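Local atomic coordinates of uncharacterized protein BF1531 (Bacteroides fragilis, PDB entry 3SLR), a protein that is of unknown function but binds magnesium through a phosphatase-like domain and probably acts as a hydrolase on ester bonds. Residues 6-10 / 35-39; 22-28 / 75-81; 171-176 / 205-210. All blocks are in the same frame, centred on the assembly; numbering follows the deposited sequence.

Contact 1: residues 6-10 / 35-39; sequences FKELK and LLATA
Phe6 reaches from helix 6-12 onto the start of helix 34-46 and is the most deeply covered residue of 6-10 in this contact. Its CB does not point straight at the partner helix; with CG anti to the backbone N (chi1 179°), the ring swings across to it. CD1 then passes the methyl of Ala39, 4.1 Å from its CB. One atom further, CE1 comes 3.4 Å from Leu35 O, which lies at the ring edge and near its plane. That oxygen already accepts the helical bond from Ala39 N, so the weakly positive ring hydrogens approach a carbonyl that has its regular partner. At the tip, CZ touches two branches: CD2 of Leu35 at 3.8 Å, and CG2 of Thr38.

Thr38 turns this methyl both to the ring and to Lys10, whose CB lies 3.9 Å from Thr38 CG2, while its hydroxyl is held weakly by Gln34 O. Lys10 thus lends only the root of its chain, a good use of lysine at an exposed border. Deeper in, Leu9 CD1 fits against Ala39 CB at 3.8 Å. Alanine suits the spot, because its short side chain lets Leu9 come close to the backbone, where Leu9 and Ala39 have their CA atoms 5.5 Å apart.

The axes of 6-10 and 35-39 approach to 9.5 Å, their directions 68° apart. Thus the N-terminal helix packs onto a helix flanking the parallel sheet of the alpha/beta domain. Helix 203-217 closes the inner side, with Ser207 touching both Leu9 and Ala39, while Ala37 faces strand 50-55.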
loop_
_atom_site.group_PDB
_atom_site.type_symbol
_atom_site.label_atom_id
_atom_site.label_comp_id
_atom_site.label_asym_id
_atom_site.label_seq_id
_atom_site.Cartn_x
_atom_site.Cartn_y
_atom_site.Cartn_z
ATOM N N PHE A 6 3.184 13.415 -10.181
ATOM C CA PHE A 6 4.091 14.270 -9.434
ATOM C C PHE A 6 3.684 15.729 -9.589
ATOM O O PHE A 6 3.742 16.501 -8.634
ATOM C CB PHE A 6 5.548 14.087 -9.858
ATOM C CG PHE A 6 6.496 14.978 -9.106
ATOM C CD1 PHE A 6 6.870 14.673 -7.805
ATOM C CD2 PHE A 6 6.992 16.133 -9.687
ATOM C CE1 PHE A 6 7.737 15.497 -7.102
ATOM C CE2 PHE A 6 7.861 16.961 -8.990
ATOM C CZ PHE A 6 8.231 16.640 -7.695
ATOM N N LYS A 7 3.261 16.105 -10.792
ATOM C CA LYS A 7 2.798 17.472 -11.031
ATOM C C LYS A 7 1.716 17.905 -10.038
ATOM O O LYS A 7 1.763 19.015 -9.497
ATOM C CB LYS A 7 2.263 17.619 -12.453
ATOM C CG LYS A 7 1.739 19.010 -12.754
ATOM C CD LYS A 7 1.134 19.101 -14.140
ATOM C CE LYS A 7 0.730 20.535 -14.471
ATOM N NZ LYS A 7 -0.132 21.117 -13.410
ATOM N N GLU A 8 0.742 17.030 -9.809
ATOM C CA GLU A 8 -0.346 17.312 -8.878
ATOM C C GLU A 8 0.164 17.409 -7.447
ATOM O O GLU A 8 -0.274 18.278 -6.679
ATOM C CB GLU A 8 -1.412 16.226 -8.966
ATOM C CG GLU A 8 -2.132 16.164 -10.301
ATOM C CD GLU A 8 -3.080 14.983 -10.389
ATOM O OE1 GLU A 8 -2.637 13.843 -10.144
ATOM O OE2 GLU A 8 -4.274 15.193 -10.694
ATOM N N LEU A 9 1.079 16.511 -7.084
ATOM C CA LEU A 9 1.660 16.532 -5.741
ATOM C C LEU A 9 2.405 17.834 -5.476
ATOM O O LEU A 9 2.247 18.453 -4.417
ATOM C CB LEU A 9 2.583 15.326 -5.527
ATOM C CG LEU A 9 1.884 13.964 -5.552
ATOM C CD1 LEU A 9 2.892 12.850 -5.267
ATOM C CD2 LEU A 9 0.748 13.929 -4.531
ATOM N N LYS A 10 3.210 18.262 -6.443
ATOM C CA LYS A 10 3.960 19.505 -6.288
ATOM C C LYS A 10 3.025 20.711 -6.196
ATOM O O LYS A 10 3.240 21.616 -5.383
ATOM C CB LYS A 10 4.950 19.679 -7.437
ATOM C CG LYS A 10 5.779 20.948 -7.349
ATOM C CD LYS A 10 6.862 20.938 -8.412
ATOM C CE LYS A 10 7.768 22.149 -8.295
ATOM N NZ LYS A 10 8.844 22.091 -9.324
ATOM N N LEU A 35 12.993 15.455 -4.802
ATOM C CA LEU A 35 11.696 15.225 -5.422
ATOM C C LEU A 35 10.815 14.352 -4.540
ATOM O O LEU A 35 9.604 14.557 -4.451
ATOM C CB LEU A 35 11.852 14.601 -6.807
ATOM C CG LEU A 35 12.584 15.467 -7.828
ATOM C CD1 LEU A 35 12.456 14.847 -9.215
ATOM C CD2 LEU A 35 12.038 16.877 -7.818
ATOM N N LEU A 36 11.423 13.369 -3.884
ATOM C CA LEU A 36 10.673 12.504 -2.977
ATOM C C LEU A 36 10.103 13.324 -1.817
ATOM O O LEU A 36 8.970 13.106 -1.384
ATOM C CB LEU A 36 11.555 11.368 -2.452
ATOM C CG LEU A 36 10.931 10.355 -1.483
ATOM C CD1 LEU A 36 9.720 9.669 -2.095
ATOM C CD2 LEU A 36 11.973 9.333 -1.043
ATOM N N ALA A 37 10.882 14.283 -1.330
ATOM C CA ALA A 37 10.398 15.193 -0.283
ATOM C C ALA A 37 9.161 15.964 -0.732
ATOM O O ALA A 37 8.154 16.029 -0.013
ATOM C CB ALA A 37 11.497 16.154 0.144
ATOM N N THR A 38 9.238 16.551 -1.923
ATOM C CA THR A 38 8.108 17.277 -2.484
ATOM C C THR A 38 6.890 16.369 -2.617
ATOM O O THR A 38 5.781 16.728 -2.219
ATOM C CB THR A 38 8.463 17.872 -3.849
ATOM O OG1 THR A 38 9.483 18.861 -3.681
ATOM C CG2 THR A 38 7.245 18.527 -4.474
ATOM N N ALA A 39 7.106 15.177 -3.167
ATOM C CA ALA A 39 6.023 14.218 -3.353
ATOM C C ALA A 39 5.367 13.823 -2.039
ATOM O O ALA A 39 4.148 13.801 -1.932
ATOM C CB ALA A 39 6.528 12.983 -4.090
#

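Contact 2: residues 22-28 / 75-81; sequences KLKVALL and FEPDYTI
The Phe75 ring carries Lys24 over one face: CE of the lysine lies above it, and CZ of the ring is 3.7 Å from Lys24 CB. At the edge, in plane, is Val25 N. Trp54 of strand 50-55 also meets this ring, the two planes about 25° apart. The second ring, Tyr79, has Leu23 CD2 at its edge, 4.2 Å from CE1, and its hydroxyl is hydrogen-bonded to Gln218 NE2.

Lys24 bends at chi3 (68°) as it passes the phenylalanine, which brings NZ to Glu76 O for a weak hydrogen bond of 3.1 Å. Asp78 binds the backbone of the same residue: Lys24 N gives OD2 a nearly straight bond of 2.7 Å, on the anti side of the carboxylate. Lys24 O takes two donors, Tyr79 N and the more bent Asp78 N, so both backbone polar atoms of Lys24 are bonded where strand 79-83 begins.

From here the strands run parallel, as neighbours in the five-stranded sheet of an alpha/beta domain consistent with the SGNH-hydrolase clan. The chain passes through helix 34-46, strand 50-55 and helices 61-66 and 71-75 before returning as 79-83. The ladder continues with Ala26 N to Tyr79 O, Ile81 N to Ala26 O, and Leu28 N to Ile81 O.

Val25, Leu27, Tyr79 and Ile81 share one face; Tyr79 and Ile81 meet helix 203-217, and Leu27 meets helix 34-46. Ile81 CD1 presses on Val25 CG1 at 3.5 Å and its CG2 on Leu27 CD1 at 3.6 Å. On the reverse face, small Ala26 leaves room for Pro77, their CB atoms 3.8 Å apart.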
loop_
_atom_site.group_PDB
_atom_site.type_symbol
_atom_site.label_atom_id
_atom_site.label_comp_id
_atom_site.label_asym_id
_atom_site.label_seq_id
_atom_site.Cartn_x
_atom_site.Cartn_y
_atom_site.Cartn_z
ATOM N N LYS A 22 -0.927 19.643 11.791
ATOM C CA LYS A 22 0.485 19.659 11.414
ATOM C C LYS A 22 1.232 18.394 11.855
ATOM O O LYS A 22 1.024 17.893 12.958
ATOM C CB LYS A 22 1.155 20.901 12.014
ATOM C CG LYS A 22 2.282 21.479 11.168
ATOM C CD LYS A 22 3.667 21.209 11.764
ATOM C CE LYS A 22 3.885 21.948 13.081
ATOM N NZ LYS A 22 4.034 21.007 14.240
ATOM N N LEU A 23 2.106 17.879 10.989
ATOM C CA LEU A 23 2.970 16.754 11.346
ATOM C C LEU A 23 4.389 17.082 10.920
ATOM O O LEU A 23 4.606 17.596 9.824
ATOM C CB LEU A 23 2.520 15.463 10.649
ATOM C CG LEU A 23 1.191 14.843 11.068
ATOM C CD1 LEU A 23 0.852 13.666 10.159
ATOM C CD2 LEU A 23 1.298 14.389 12.511
ATOM N N LYS A 24 5.354 16.800 11.788
ATOM C CA LYS A 24 6.753 17.030 11.453
ATOM C C LYS A 24 7.358 15.728 10.946
ATOM O O LYS A 24 7.410 14.743 11.679
ATOM C CB LYS A 24 7.520 17.554 12.668
ATOM C CG LYS A 24 7.121 18.975 13.048
ATOM C CD LYS A 24 7.354 19.259 14.524
ATOM C CE LYS A 24 8.813 19.287 14.860
ATOM N NZ LYS A 24 9.026 19.497 16.323
ATOM N N VAL A 25 7.801 15.743 9.692
ATOM C CA VAL A 25 8.345 14.558 9.031
ATOM C C VAL A 25 9.800 14.796 8.630
ATOM O O VAL A 25 10.106 15.734 7.886
ATOM C CB VAL A 25 7.532 14.217 7.773
ATOM C CG1 VAL A 25 8.139 13.002 7.041
ATOM C CG2 VAL A 25 6.074 13.955 8.137
ATOM N N ALA A 26 10.700 13.963 9.145
ATOM C CA ALA A 26 12.099 13.991 8.703
ATOM C C ALA A 26 12.315 12.937 7.609
ATOM O O ALA A 26 11.803 11.822 7.694
ATOM C CB ALA A 26 13.031 13.726 9.873
ATOM N N LEU A 27 13.071 13.301 6.583
ATOM C CA LEU A 27 13.404 12.364 5.516
ATOM C C LEU A 27 14.914 12.346 5.327
ATOM O O LEU A 27 15.538 13.392 5.121
ATOM C CB LEU A 27 12.723 12.786 4.217
ATOM C CG LEU A 27 13.112 12.023 2.952
ATOM C CD1 LEU A 27 12.682 10.548 3.037
ATOM C CD2 LEU A 27 12.497 12.705 1.737
ATOM N N LEU A 28 15.503 11.157 5.417
ATOM C CA LEU A 28 16.948 10.997 5.265
ATOM C C LEU A 28 17.222 9.827 4.323
ATOM O O LEU A 28 16.722 8.724 4.539
ATOM C CB LEU A 28 17.602 10.729 6.625
ATOM C CG LEU A 28 17.264 11.680 7.779
ATOM C CD1 LEU A 28 16.003 11.211 8.496
ATOM C CD2 LEU A 28 18.410 11.749 8.764
ATOM N N PHE A 75 15.256 18.841 15.231
ATOM C CA PHE A 75 13.991 18.982 14.508
ATOM C C PHE A 75 12.817 18.332 15.256
ATOM O O PHE A 75 11.674 18.740 15.086
ATOM C CB PHE A 75 14.116 18.388 13.090
ATOM C CG PHE A 75 12.851 18.475 12.275
ATOM C CD1 PHE A 75 12.319 19.708 11.918
ATOM C CD2 PHE A 75 12.200 17.317 11.844
ATOM C CE1 PHE A 75 11.155 19.793 11.173
ATOM C CE2 PHE A 75 11.033 17.395 11.089
ATOM C CZ PHE A 75 10.510 18.631 10.753
ATOM N N GLU A 76 13.114 17.321 16.070
ATOM C CA GLU A 76 12.104 16.594 16.847
ATOM C C GLU A 76 10.924 16.116 15.995
ATOM O O GLU A 76 9.782 16.528 16.198
ATOM C CB GLU A 76 11.607 17.444 18.021
ATOM C CG GLU A 76 12.694 17.755 19.045
ATOM C CD GLU A 76 12.212 18.686 20.155
ATOM O OE1 GLU A 76 11.128 19.288 20.005
ATOM O OE2 GLU A 76 12.923 18.815 21.174
ATOM N N PRO A 77 11.198 15.230 15.034
ATOM C CA PRO A 77 10.143 14.826 14.102
ATOM C C PRO A 77 9.078 13.942 14.746
ATOM O O PRO A 77 9.350 13.213 15.711
ATOM C CB PRO A 77 10.914 14.040 13.030
ATOM C CG PRO A 77 12.123 13.502 13.762
ATOM C CD PRO A 77 12.494 14.602 14.728
ATOM N N ASP A 78 7.868 14.019 14.205
ATOM C CA ASP A 78 6.800 13.084 14.536
ATOM C C ASP A 78 7.001 11.767 13.783
ATOM O O ASP A 78 6.695 10.693 14.305
ATOM C CB ASP A 78 5.452 13.685 14.166
ATOM C CG ASP A 78 5.133 14.930 14.960
ATOM O OD1 ASP A 78 5.216 14.865 16.202
ATOM O OD2 ASP A 78 4.809 15.966 14.342
ATOM N N TYR A 79 7.513 11.864 12.558
ATOM C CA TYR A 79 7.856 10.682 11.758
ATOM C C TYR A 79 9.243 10.842 11.179
ATOM O O TYR A 79 9.636 11.943 10.811
ATOM C CB TYR A 79 6.848 10.483 10.625
ATOM C CG TYR A 79 5.481 10.118 11.129
ATOM C CD1 TYR A 79 4.572 11.096 11.492
ATOM C CD2 TYR A 79 5.107 8.788 11.269
ATOM C CE1 TYR A 79 3.313 10.760 11.976
ATOM C CE2 TYR A 79 3.859 8.445 11.753
ATOM C CZ TYR A 79 2.968 9.433 12.102
ATOM O OH TYR A 79 1.720 9.088 12.582
ATOM N N THR A 80 9.977 9.735 11.104
ATOM C CA THR A 80 11.313 9.711 10.516
ATOM C C THR A 80 11.311 8.682 9.391
ATOM O O THR A 80 11.142 7.494 9.627
ATOM C CB THR A 80 12.387 9.333 11.561
ATOM O OG1 THR A 80 12.478 10.373 12.548
ATOM C CG2 THR A 80 13.755 9.162 10.910
ATOM N N ILE A 81 11.470 9.152 8.166
ATOM C CA ILE A 81 11.486 8.280 7.009
ATOM C C ILE A 81 12.931 8.095 6.578
ATOM O O ILE A 81 13.636 9.067 6.285
ATOM C CB ILE A 81 10.684 8.888 5.844
ATOM C CG1 ILE A 81 9.245 9.172 6.274
ATOM C CG2 ILE A 81 10.737 7.968 4.613
ATOM C CD1 ILE A 81 8.487 9.998 5.276
#

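Contact 3: residues 171-176 / 205-210; sequences CNLAGI and IISSRT
Ile176 and Arg209 approach from opposite directions: CG1 of the isoleucine lies over one face of the guanidinium, 3.5 Å from NH1 and offset toward its rim. Its CD1 rests on the aliphatic part of the arginine, 3.7 Å from Arg209 CG. Bends at chi2 (-71°) and chi3 (-60°) fold Arg209 back, so that its flat end covers a hydrocarbon side chain while NH2 comes beside Asn172 CB. The other branch of Ile176 meets Ile205, CG2 to CG2 at 3.7 Å. Next to it Leu173 CD1 and Ile206 CD1 are pressed to 3.5 Å, tighter than usual for two methyls. Cys171, slim enough to fit against the backbone of helix 203-217, sets SG 4.0 Å from Arg209 O.

Asn172 is the N-cap of helix 173-180: its OD1 accepts from Gly175 N at 3.0 Å and also from Asn127, fixing the first turn that presents Leu173 and Ile176. On helix 203-217, Thr210 OG1 gives a 2.7 Å bond to Ile206 O, and the Tyr126 hydroxyl joins it from strand 122-126. Tyr126 also touches Cys171, Leu173 and Ile206.

Strand 168-171, outermost beside 122-126, thus passes straight into a capped helix that packs on a helix lying against the sheet, the strand-to-helix construction of a parallel alpha/beta fold, consistent with the SGNH-hydrolase-like FkbH N-terminal domain.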
loop_
_atom_site.group_PDB
_atom_site.type_symbol
_atom_site.label_atom_id
_atom_site.label_comp_id
_atom_site.label_asym_id
_atom_site.label_seq_id
_atom_site.Cartn_x
_atom_site.Cartn_y
_atom_site.Cartn_z
ATOM N N CYS A 171 7.937 0.339 5.014
ATOM C CA CYS A 171 7.165 0.572 3.799
ATOM C C CYS A 171 7.690 -0.428 2.761
ATOM O O CYS A 171 8.886 -0.446 2.462
ATOM C CB CYS A 171 7.330 1.996 3.313
ATOM S SG CYS A 171 6.374 2.387 1.822
ATOM N N ASN A 172 6.793 -1.257 2.230
ATOM C CA ASN A 172 7.190 -2.441 1.456
ATOM C C ASN A 172 7.573 -2.116 0.011
ATOM O O ASN A 172 6.944 -2.594 -0.937
ATOM C CB ASN A 172 6.068 -3.484 1.498
ATOM C CG ASN A 172 6.516 -4.854 1.001
ATOM O OD1 ASN A 172 7.701 -5.096 0.776
ATOM N ND2 ASN A 172 5.562 -5.760 0.840
ATOM N N LEU A 173 8.618 -1.311 -0.141
ATOM C CA LEU A 173 9.150 -0.959 -1.458
ATOM C C LEU A 173 9.461 -2.209 -2.280
ATOM O O LEU A 173 9.264 -2.227 -3.500
ATOM C CB LEU A 173 10.401 -0.080 -1.288
ATOM C CG LEU A 173 11.089 0.401 -2.562
ATOM C CD1 LEU A 173 10.105 1.130 -3.458
ATOM C CD2 LEU A 173 12.274 1.300 -2.199
ATOM N N ALA A 174 9.913 -3.264 -1.611
ATOM C CA ALA A 174 10.246 -4.513 -2.297
ATOM C C ALA A 174 9.020 -5.125 -2.978
ATOM O O ALA A 174 9.077 -5.502 -4.152
ATOM C CB ALA A 174 10.882 -5.517 -1.326
ATOM N N GLY A 175 7.910 -5.209 -2.248
ATOM C CA GLY A 175 6.690 -5.782 -2.795
ATOM C C GLY A 175 6.094 -4.894 -3.879
ATOM O O GLY A 175 5.549 -5.381 -4.870
ATOM N N ILE A 176 6.165 -3.584 -3.663
ATOM C CA ILE A 176 5.713 -2.622 -4.659
ATOM C C ILE A 176 6.500 -2.829 -5.958
ATOM O O ILE A 176 5.926 -2.952 -7.045
ATOM C CB ILE A 176 5.921 -1.169 -4.142
ATOM C CG1 ILE A 176 5.052 -0.925 -2.908
ATOM C CG2 ILE A 176 5.625 -0.142 -5.239
ATOM C CD1 ILE A 176 5.463 0.307 -2.110
ATOM N N ILE A 205 3.826 6.803 -6.573
ATOM C CA ILE A 205 3.503 5.519 -5.974
ATOM C C ILE A 205 4.113 5.423 -4.583
ATOM O O ILE A 205 3.446 5.042 -3.631
ATOM C CB ILE A 205 4.001 4.335 -6.831
ATOM C CG1 ILE A 205 3.232 4.296 -8.157
ATOM C CG2 ILE A 205 3.853 3.041 -6.054
ATOM C CD1 ILE A 205 3.824 3.338 -9.205
ATOM N N ILE A 206 5.381 5.789 -4.462
ATOM C CA ILE A 206 6.049 5.724 -3.173
ATOM C C ILE A 206 5.496 6.760 -2.171
ATOM O O ILE A 206 5.324 6.448 -0.993
ATOM C CB ILE A 206 7.587 5.847 -3.315
ATOM C CG1 ILE A 206 8.136 4.703 -4.175
ATOM C CG2 ILE A 206 8.248 5.875 -1.943
ATOM C CD1 ILE A 206 7.462 3.373 -3.922
ATOM N N SER A 207 5.197 7.972 -2.623
ATOM C CA SER A 207 4.640 8.959 -1.701
ATOM C C SER A 207 3.283 8.494 -1.179
ATOM O O SER A 207 2.975 8.652 0.003
ATOM C CB SER A 207 4.549 10.367 -2.325
ATOM O OG SER A 207 3.802 10.381 -3.531
ATOM N N SER A 208 2.474 7.913 -2.054
ATOM C CA SER A 208 1.145 7.481 -1.646
ATOM C C SER A 208 1.263 6.373 -0.598
ATOM O O SER A 208 0.588 6.398 0.422
ATOM C CB SER A 208 0.324 7.031 -2.858
ATOM O OG SER A 208 -0.991 6.682 -2.467
ATOM N N ARG A 209 2.136 5.409 -0.851
ATOM C CA ARG A 209 2.354 4.300 0.079
ATOM C C ARG A 209 2.992 4.742 1.394
ATOM O O ARG A 209 2.830 4.080 2.426
ATOM C CB ARG A 209 3.214 3.216 -0.583
ATOM C CG ARG A 209 2.499 2.464 -1.715
ATOM C CD ARG A 209 1.400 1.555 -1.185
ATOM N NE ARG A 209 1.946 0.561 -0.263
ATOM C CZ ARG A 209 2.127 -0.726 -0.549
ATOM N NH1 ARG A 209 1.777 -1.216 -1.741
ATOM N NH2 ARG A 209 2.649 -1.533 0.371
ATOM N N THR A 210 3.731 5.850 1.360
ATOM C CA THR A 210 4.335 6.393 2.574
ATOM C C THR A 210 3.264 7.092 3.401
ATOM O O THR A 210 3.159 6.887 4.608
ATOM C CB THR A 210 5.468 7.368 2.233
ATOM O OG1 THR A 210 6.432 6.675 1.437
ATOM C CG2 THR A 210 6.143 7.900 3.488
#

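Overall arrangement
Helix 203-217 ties the three contacts together. Its Ile206 CG2 lies 4.1 Å from Leu36 CD1, joining contact 3 to contact 1, while Thr210 CG2 comes 3.6 Å from Ile81 CD1 of contact 2. Helix 34-46 joins contacts 1 and 2 more directly, since Ala37 N lies 3.8 Å from Leu27 CD2 on the sheet. The contact centres are about 15 to 18 Å apart. Contacts 1 and 2 interleave along the chain, whereas contact 3 follows both, bringing in the far edge of the same sheet. All lie away from the magnesium site of Asp228, Asp230 and Asp336, which belongs to the phosphatase domain and its separate four-stranded sheet.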